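Lipase (PDB 6A0W) probably hydrolyses the ester bonds of lipids such as triacylglycerols, with substrate binding affinity regulated by an N-terminal polypeptide segment. Local coordinates at residues 52-57 / 91-96; 118-123 / 137-142; 233-238 / 273-278. One frame throughout, in Å; residues are numbered along the deposited sequence.

How the interactions relate
Interaction 1 joins the end of helix 38-53 to strand 90-97 near one edge of the central sheet, while interaction 3 joins two loops on the opposite side of the chain's centre, with centres about 27 Å apart. Interaction 2 lies between them along the chain; its centre is about 22 Å from that of interaction 1 and about 17 Å from that of interaction 3. Interactions 2 and 3 touch: F122 CD1 lies 3.6 Å from P237 CB, and M120 SD lies 3.9 Å from P237 CD. Side chains of all three come near, without touching, parts of the probable S172-H284-D231 active site: A54 the nucleophile elbow, M120 elbow and triad, H235 the triad.

Interaction 1: 52-57 / 91-96; sequences ATAYCR and NGFILR
T53 meets the rim of the F93 ring, its OG1 lying 3.2 Å from CZ and 3.4 Å from CE2, close to the ring plane. The side chains cross at about a right angle. The hydroxyl stands between the backbone N and the carbonyl carbon (chi1 62°), which sets it at the ring edge while its hydrogen bond goes to V50 O in helix 38-53. A54 takes the next part of the same edge: its CA is 4.0 Å and its CB 4.2 Å from F93 CE2. The chain then turns, C56 N bonding to T53 O to close a type I turn, and Y55 points away from the strand, its OH bonding H171 ND1 within the probable nucleophile elbow. Beyond the disulfide of C56 with C295, R57 reaches back: its NH1 donates across 3.2 Å to a water that in turn donates to N91 OD1 at 2.9 Å. That amide oxygen also bonds T84 OG1. W65, T106 of strand 102-108 and L79 and T82 of strand 78-85 also touch F93. Direct contact thus rests on van der Waals packing and a weakly polar approach of aryl C-H to oxygen, while one water links R57 and N91.

Interaction 2: 118-123 / 137-142; sequences TDMVFT and AGFLSS
T123 and A137 bring the two backbones together, with CA atoms 5.9 Å apart, where the irregular loop leading into strand 124-126 passes the start of helix 137-160. A137 N donates to T123 O over 2.8 Å, with an N-H...O angle of 161°, and the donor lies in the carbonyl plane. An N-H of the first helical turn, which has no helical acceptor behind it, is thereby paired with the loop. The A137 methyl lies beside the same oxygen, CB to O 3.4 Å, while T125 covers A137 from strand 124-126. Two residues further along the helix, at F139, the contact becomes apolar. M120 runs out extended, with CG anti to the backbone N (chi1 -178°), then bends at the sulfur so that CE comes to the edge of the F139 ring, 4.1 Å from CZ and near its plane. The M120 side chain runs almost perpendicular to that of F139. H136 stacks on F139, and L173 and A176 of helix 173-188 also pack against that ring, next to the probable nucleophile. Helix 113-118 and the loop after it probably correspond to the lid of related fungal lipases, and the contact joins the C-terminal end of that region to the start of helix 137-160. A single straight backbone bond supplies the directional part, and the methyl-to-ring-edge contact adds only dispersion, without direction.

Interaction 3: 233-238 / 273-278; sequences VPHVPP and NSIVPF
H235 and N273 carry the closest approach of the two backbones, CA to CA 7.4 Å, so that side chains span the gap. The imidazole of H235 does most of the work. At its edge, in the ring plane, N273 OD1 sits 3.0 Å from ND1 and equally 3.0 Å from CE1, opposite the bond between them; the ring and amide planes are 66° apart. With CG anti to the carbonyl carbon (chi1 -70°), the N273 side chain delivers its oxygen to this edge while ND2 is taken by T268 O and E267 OE1, which leaves the amide little freedom to flip. A water also lies between the segments, 2.9 Å from P234 O and 2.7 Å from N273 OD1, though more acceptors surround it than it has protons to give. V276 supplies a CH-pi contact: its CG2 rests over one face of the H235 ring, 3.8 Å from the centroid and 24° off the normal, displaced toward the rim. CD1 of I275 comes in obliquely, 4.5 Å from H235 NE2. M8 of strand 8-9 touches both H235 and V276, and the backbone of P277 pairs with T9, so the N-terminal polypeptide is laid against this same joint. Chemically, the imidazole has an amide oxygen at its rim and a methyl over its face, and the oxygen would tend to polarise the ND1 and CE1 side of the ring.

Interaction 1: 52-57 / 91-96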
loop_
_atom_site.group_PDB
_atom_site.type_symbol
_atom_site.label_atom_id
_atom_site.label_comp_id
_atom_site.label_asym_id
_atom_site.label_seq_id
_atom_site.Cartn_x
_atom_site.Cartn_y
_atom_site.Cartn_z
ATOM N N ALA A 52 5.656 -5.051 6.013
ATOM C CA ALA A 52 6.914 -4.671 6.661
ATOM C C ALA A 52 8.045 -5.619 6.388
ATOM O O ALA A 52 9.214 -5.218 6.453
ATOM C CB ALA A 52 6.720 -4.523 8.188
ATOM N N THR A 53 7.729 -6.892 6.171
ATOM C CA THR A 53 8.763 -7.891 5.967
ATOM C C THR A 53 9.524 -7.650 4.657
ATOM O O THR A 53 10.628 -8.141 4.488
ATOM C CB THR A 53 8.199 -9.318 5.916
ATOM O OG1 THR A 53 7.295 -9.452 4.809
ATOM C CG2 THR A 53 7.493 -9.656 7.229
ATOM N N ALA A 54 8.970 -6.851 3.756
ATOM C CA ALA A 54 9.612 -6.689 2.473
ATOM C C ALA A 54 10.911 -5.917 2.601
ATOM O O ALA A 54 11.736 -5.928 1.677
ATOM C CB ALA A 54 8.691 -5.985 1.511
ATOM N N TYR A 55 11.046 -5.165 3.697
ATOM C CA TYR A 55 12.249 -4.375 3.916
ATOM C C TYR A 55 13.326 -5.177 4.593
ATOM O O TYR A 55 14.403 -4.646 4.843
ATOM C CB TYR A 55 11.939 -3.129 4.721
ATOM C CG TYR A 55 11.020 -2.166 4.050
ATOM C CD1 TYR A 55 11.514 -1.201 3.174
ATOM C CD2 TYR A 55 9.663 -2.154 4.325
ATOM C CE1 TYR A 55 10.684 -0.301 2.529
ATOM C CE2 TYR A 55 8.829 -1.186 3.745
ATOM C CZ TYR A 55 9.338 -0.282 2.842
ATOM O OH TYR A 55 8.504 0.592 2.198
ATOM N N CYS A 56 13.029 -6.416 4.970
ATOM C CA CYS A 56 14.035 -7.284 5.540
ATOM C C CYS A 56 14.925 -7.925 4.443
ATOM O O CYS A 56 14.443 -8.693 3.612
ATOM C CB CYS A 56 13.355 -8.378 6.370
ATOM S SG CYS A 56 12.251 -7.802 7.684
ATOM N N ARG A 57 16.240 -7.734 4.542
ATOM C CA ARG A 57 17.162 -8.279 3.559
ATOM C C ARG A 57 17.174 -9.798 3.629
ATOM O O ARG A 57 17.485 -10.453 2.642
ATOM C CB ARG A 57 18.593 -7.771 3.749
ATOM C CG ARG A 57 18.805 -6.268 3.882
ATOM C CD ARG A 57 18.634 -5.481 2.601
ATOM N NE ARG A 57 19.453 -5.909 1.468
ATOM C CZ ARG A 57 19.210 -5.524 0.214
ATOM N NH1 ARG A 57 18.216 -4.670 -0.048
ATOM N NH2 ARG A 57 19.923 -6.015 -0.798
ATOM N N ASN A 91 11.222 -4.180 -5.002
ATOM C CA ASN A 91 11.467 -5.526 -4.544
ATOM C C ASN A 91 10.125 -6.125 -4.136
ATOM O O ASN A 91 9.198 -5.407 -3.805
ATOM C CB ASN A 91 12.402 -5.511 -3.330
ATOM C CG ASN A 91 13.784 -4.927 -3.636
ATOM O OD1 ASN A 91 14.701 -5.696 -3.864
ATOM N ND2 ASN A 91 13.951 -3.592 -3.566
ATOM N N GLY A 92 10.036 -7.448 -4.099
ATOM C CA GLY A 92 8.830 -8.094 -3.658
ATOM C C GLY A 92 8.977 -9.584 -3.579
ATOM O O GLY A 92 10.046 -10.157 -3.848
ATOM N N PHE A 93 7.891 -10.199 -3.165
ATOM C CA PHE A 93 7.847 -11.615 -2.983
ATOM C C PHE A 93 6.436 -12.155 -3.114
ATOM O O PHE A 93 5.467 -11.415 -2.992
ATOM C CB PHE A 93 8.458 -12.014 -1.635
ATOM C CG PHE A 93 7.713 -11.516 -0.423
ATOM C CD1 PHE A 93 6.669 -12.259 0.115
ATOM C CD2 PHE A 93 8.227 -10.477 0.335
ATOM C CE1 PHE A 93 6.022 -11.831 1.264
ATOM C CE2 PHE A 93 7.608 -10.061 1.510
ATOM C CZ PHE A 93 6.514 -10.758 1.989
ATOM N N ILE A 94 6.353 -13.477 -3.267
ATOM C CA ILE A 94 5.124 -14.205 -3.215
ATOM C C ILE A 94 5.366 -15.185 -2.084
ATOM O O ILE A 94 6.378 -15.886 -2.071
ATOM C CB ILE A 94 4.905 -15.061 -4.491
ATOM C CG1 ILE A 94 4.929 -14.216 -5.768
ATOM C CG2 ILE A 94 3.659 -15.910 -4.356
ATOM C CD1 ILE A 94 4.025 -13.044 -5.707
ATOM N N LEU A 95 4.346 -15.357 -1.267
ATOM C CA LEU A 95 4.387 -16.190 -0.089
ATOM C C LEU A 95 3.044 -16.905 0.017
ATOM O O LEU A 95 1.988 -16.321 -0.220
ATOM C CB LEU A 95 4.589 -15.301 1.143
ATOM C CG LEU A 95 4.616 -15.988 2.508
ATOM C CD1 LEU A 95 6.057 -16.402 2.784
ATOM C CD2 LEU A 95 4.135 -14.985 3.556
ATOM N N ARG A 96 3.077 -18.161 0.439
ATOM C CA ARG A 96 1.861 -18.896 0.667
ATOM C C ARG A 96 1.776 -19.341 2.131
ATOM O O ARG A 96 2.757 -19.858 2.705
ATOM C CB ARG A 96 1.793 -20.113 -0.259
ATOM C CG ARG A 96 0.417 -20.746 -0.265
ATOM C CD ARG A 96 0.330 -21.978 -1.169
ATOM N NE ARG A 96 0.842 -23.133 -0.471
ATOM C CZ ARG A 96 2.057 -23.661 -0.620
ATOM N NH1 ARG A 96 2.849 -23.326 -1.625
ATOM N NH2 ARG A 96 2.443 -24.599 0.233
HETATM O O HOH W 1 17.200 -4.420 -3.093
#

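Interaction 2: 118-123 / 137-142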
loop_
_atom_site.group_PDB
_atom_site.type_symbol
_atom_site.label_atom_id
_atom_site.label_comp_id
_atom_site.label_asym_id
_atom_site.label_seq_id
_atom_site.Cartn_x
_atom_site.Cartn_y
_atom_site.Cartn_z
ATOM N N THR A 118 10.877 13.924 -1.635
ATOM C CA THR A 118 11.375 15.239 -2.062
ATOM C C THR A 118 11.719 15.259 -3.559
ATOM O O THR A 118 11.423 16.214 -4.216
ATOM C CB THR A 118 12.584 15.743 -1.252
ATOM O OG1 THR A 118 13.709 14.937 -1.566
ATOM C CG2 THR A 118 12.332 15.679 0.217
ATOM N N ASP A 119 12.202 14.166 -4.138
ATOM C CA ASP A 119 12.594 14.180 -5.558
ATOM C C ASP A 119 11.481 13.773 -6.491
ATOM O O ASP A 119 11.714 13.603 -7.686
ATOM C CB ASP A 119 13.781 13.234 -5.788
ATOM C CG ASP A 119 15.052 13.713 -5.084
ATOM O OD1 ASP A 119 15.014 14.848 -4.554
ATOM O OD2 ASP A 119 16.015 12.919 -4.946
ATOM N N MET A 120 10.323 13.405 -5.939
ATOM C CA MET A 120 9.328 12.668 -6.726
ATOM C C MET A 120 8.945 13.598 -7.876
ATOM O O MET A 120 8.740 14.767 -7.629
ATOM C CB MET A 120 8.078 12.370 -5.871
ATOM C CG MET A 120 7.011 11.569 -6.599
ATOM S SD MET A 120 5.627 11.171 -5.506
ATOM C CE MET A 120 6.398 9.910 -4.499
ATOM N N VAL A 121 8.718 13.063 -9.066
ATOM C CA VAL A 121 8.120 13.843 -10.150
ATOM C C VAL A 121 6.711 13.320 -10.480
ATOM O O VAL A 121 6.453 12.114 -10.472
ATOM C CB VAL A 121 8.994 13.828 -11.425
ATOM C CG1 VAL A 121 10.423 14.273 -11.119
ATOM C CG2 VAL A 121 9.011 12.474 -12.100
ATOM N N PHE A 122 5.859 14.226 -10.915
ATOM C CA PHE A 122 4.416 13.989 -10.957
ATOM C C PHE A 122 3.899 13.559 -12.316
ATOM O O PHE A 122 2.741 13.182 -12.443
ATOM C CB PHE A 122 3.657 15.237 -10.495
ATOM C CG PHE A 122 4.078 15.737 -9.151
ATOM C CD1 PHE A 122 4.585 14.867 -8.191
ATOM C CD2 PHE A 122 4.017 17.080 -8.868
ATOM C CE1 PHE A 122 5.000 15.334 -6.963
ATOM C CE2 PHE A 122 4.442 17.559 -7.651
ATOM C CZ PHE A 122 4.917 16.689 -6.687
ATOM N N THR A 123 4.783 13.488 -13.301
ATOM C CA THR A 123 4.400 13.163 -14.665
ATOM C C THR A 123 3.594 11.861 -14.773
ATOM O O THR A 123 4.001 10.816 -14.279
ATOM C CB THR A 123 5.670 12.998 -15.516
ATOM O OG1 THR A 123 6.527 14.095 -15.255
ATOM C CG2 THR A 123 5.371 12.971 -16.995
ATOM N N ALA A 137 4.189 8.007 -13.863
ATOM C CA ALA A 137 5.029 7.312 -14.863
ATOM C C ALA A 137 6.080 6.401 -14.230
ATOM O O ALA A 137 6.313 5.258 -14.670
ATOM C CB ALA A 137 5.727 8.328 -15.755
ATOM N N GLY A 138 6.668 6.899 -13.155
ATOM C CA GLY A 138 7.616 6.118 -12.358
ATOM C C GLY A 138 7.013 4.843 -11.822
ATOM O O GLY A 138 7.570 3.761 -12.007
ATOM N N PHE A 139 5.867 4.939 -11.140
ATOM C CA PHE A 139 5.338 3.725 -10.543
ATOM C C PHE A 139 5.076 2.685 -11.637
ATOM O O PHE A 139 5.250 1.478 -11.447
ATOM C CB PHE A 139 4.072 4.007 -9.723
ATOM C CG PHE A 139 4.220 5.069 -8.644
ATOM C CD1 PHE A 139 5.433 5.386 -8.074
ATOM C CD2 PHE A 139 3.096 5.709 -8.157
ATOM C CE1 PHE A 139 5.537 6.421 -7.154
ATOM C CE2 PHE A 139 3.173 6.718 -7.214
ATOM C CZ PHE A 139 4.399 7.057 -6.687
ATOM N N LEU A 140 4.483 3.127 -12.737
ATOM C CA LEU A 140 4.117 2.214 -13.809
ATOM C C LEU A 140 5.329 1.576 -14.500
ATOM O O LEU A 140 5.294 0.384 -14.812
ATOM C CB LEU A 140 3.238 2.931 -14.851
ATOM C CG LEU A 140 2.645 2.039 -15.949
ATOM C CD1 LEU A 140 1.644 1.075 -15.385
ATOM C CD2 LEU A 140 1.977 2.871 -17.041
ATOM N N SER A 141 6.418 2.321 -14.693
ATOM C CA SER A 141 7.667 1.687 -15.197
ATOM C C SER A 141 8.199 0.612 -14.281
ATOM O O SER A 141 8.544 -0.479 -14.732
ATOM C CB SER A 141 8.797 2.701 -15.407
ATOM O OG SER A 141 8.435 3.952 -14.878
ATOM N N SER A 142 8.162 0.874 -12.978
ATOM C CA SER A 142 8.604 -0.133 -12.024
ATOM C C SER A 142 7.718 -1.367 -12.093
ATOM O O SER A 142 8.211 -2.510 -12.128
ATOM C CB SER A 142 8.661 0.427 -10.589
ATOM O OG SER A 142 9.418 1.608 -10.515
#

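Interaction 3: 233-238 / 273-278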
loop_
_atom_site.group_PDB
_atom_site.type_symbol
_atom_site.label_atom_id
_atom_site.label_comp_id
_atom_site.label_asym_id
_atom_site.label_seq_id
_atom_site.Cartn_x
_atom_site.Cartn_y
_atom_site.Cartn_z
ATOM N N VAL A 233 2.963 10.766 3.100
ATOM C CA VAL A 233 3.052 10.119 1.795
ATOM C C VAL A 233 1.678 9.961 1.088
ATOM O O VAL A 233 1.585 10.032 -0.162
ATOM C CB VAL A 233 3.840 8.773 1.851
ATOM C CG1 VAL A 233 3.893 8.157 0.454
ATOM C CG2 VAL A 233 5.279 9.012 2.290
ATOM N N PRO A 234 0.611 9.708 1.869
ATOM C CA PRO A 234 -0.687 9.596 1.210
ATOM C C PRO A 234 -1.232 10.902 0.664
ATOM O O PRO A 234 -2.348 10.935 0.113
ATOM C CB PRO A 234 -1.599 9.036 2.317
ATOM C CG PRO A 234 -0.656 8.195 3.142
ATOM C CD PRO A 234 0.647 8.943 3.144
ATOM N N HIS A 235 -0.493 11.970 0.905
ATOM C CA HIS A 235 -0.875 13.282 0.443
ATOM C C HIS A 235 -0.018 13.761 -0.717
ATOM O O HIS A 235 -0.079 14.940 -1.058
ATOM C CB HIS A 235 -0.804 14.291 1.608
ATOM C CG HIS A 235 -1.623 13.872 2.783
ATOM N ND1 HIS A 235 -3.003 13.864 2.736
ATOM C CD2 HIS A 235 -1.280 13.192 3.905
ATOM C CE1 HIS A 235 -3.467 13.305 3.848
ATOM N NE2 HIS A 235 -2.447 12.866 4.564
ATOM N N VAL A 236 0.752 12.863 -1.328
ATOM C CA VAL A 236 1.464 13.197 -2.561
ATOM C C VAL A 236 1.223 12.056 -3.554
ATOM O O VAL A 236 0.998 10.917 -3.147
ATOM C CB VAL A 236 2.989 13.371 -2.348
ATOM C CG1 VAL A 236 3.295 14.390 -1.281
ATOM C CG2 VAL A 236 3.627 12.048 -1.988
ATOM N N PRO A 237 1.382 12.309 -4.854
ATOM C CA PRO A 237 1.449 13.636 -5.453
ATOM C C PRO A 237 0.183 14.436 -5.213
ATOM O O PRO A 237 -0.843 13.867 -4.863
ATOM C CB PRO A 237 1.536 13.326 -6.950
ATOM C CG PRO A 237 2.074 11.960 -7.051
ATOM C CD PRO A 237 1.689 11.233 -5.804
ATOM N N PRO A 238 0.176 15.696 -5.610
ATOM C CA PRO A 238 -0.954 16.553 -5.226
ATOM C C PRO A 238 -2.212 16.287 -6.039
ATOM O O PRO A 238 -2.149 16.051 -7.247
ATOM C CB PRO A 238 -0.425 17.957 -5.534
ATOM C CG PRO A 238 1.074 17.808 -5.529
ATOM C CD PRO A 238 1.279 16.475 -6.185
ATOM N N ASN A 273 -6.803 13.702 5.399
ATOM C CA ASN A 273 -6.724 14.985 4.699
ATOM C C ASN A 273 -7.072 16.153 5.615
ATOM O O ASN A 273 -6.708 17.288 5.313
ATOM C CB ASN A 273 -7.632 15.024 3.469
ATOM C CG ASN A 273 -7.122 14.125 2.364
ATOM O OD1 ASN A 273 -5.920 13.896 2.261
ATOM N ND2 ASN A 273 -8.023 13.625 1.531
ATOM N N SER A 274 -7.710 15.858 6.740
ATOM C CA SER A 274 -8.037 16.880 7.760
ATOM C C SER A 274 -6.820 17.409 8.512
ATOM O O SER A 274 -6.953 18.442 9.125
ATOM C CB SER A 274 -9.073 16.349 8.781
ATOM O OG SER A 274 -8.530 15.398 9.666
ATOM N N ILE A 275 -5.661 16.734 8.492
ATOM C CA ILE A 275 -4.457 17.279 9.136
ATOM C C ILE A 275 -3.466 18.023 8.197
ATOM O O ILE A 275 -2.470 18.592 8.645
ATOM C CB ILE A 275 -3.711 16.244 10.017
ATOM C CG1 ILE A 275 -3.257 14.991 9.241
ATOM C CG2 ILE A 275 -4.579 15.821 11.193
ATOM C CD1 ILE A 275 -2.052 15.217 8.364
ATOM N N VAL A 276 -3.780 18.100 6.917
ATOM C CA VAL A 276 -2.944 18.772 5.938
ATOM C C VAL A 276 -2.971 20.270 6.242
ATOM O O VAL A 276 -4.026 20.760 6.540
ATOM C CB VAL A 276 -3.515 18.478 4.545
ATOM C CG1 VAL A 276 -3.050 19.459 3.485
ATOM C CG2 VAL A 276 -3.167 17.056 4.119
ATOM N N PRO A 277 -1.841 20.976 6.293
ATOM C CA PRO A 277 -0.546 20.556 5.707
ATOM C C PRO A 277 0.496 20.206 6.758
ATOM O O PRO A 277 1.703 20.153 6.495
ATOM C CB PRO A 277 -0.111 21.798 4.920
ATOM C CG PRO A 277 -0.676 22.942 5.731
ATOM C CD PRO A 277 -2.027 22.441 6.227
ATOM N N PHE A 278 0.017 19.893 7.944
ATOM C CA PHE A 278 0.892 19.568 9.041
ATOM C C PHE A 278 1.155 18.077 9.026
ATOM O O PHE A 278 0.638 17.326 9.857
ATOM C CB PHE A 278 0.266 20.023 10.375
ATOM C CG PHE A 278 -0.028 21.498 10.427
ATOM C CD1 PHE A 278 1.000 22.413 10.585
ATOM C CD2 PHE A 278 -1.315 21.971 10.277
ATOM C CE1 PHE A 278 0.751 23.765 10.634
ATOM C CE2 PHE A 278 -1.568 23.326 10.302
ATOM C CZ PHE A 278 -0.538 24.223 10.485
HETATM O O HOH W 2 -5.024 11.741 0.989
#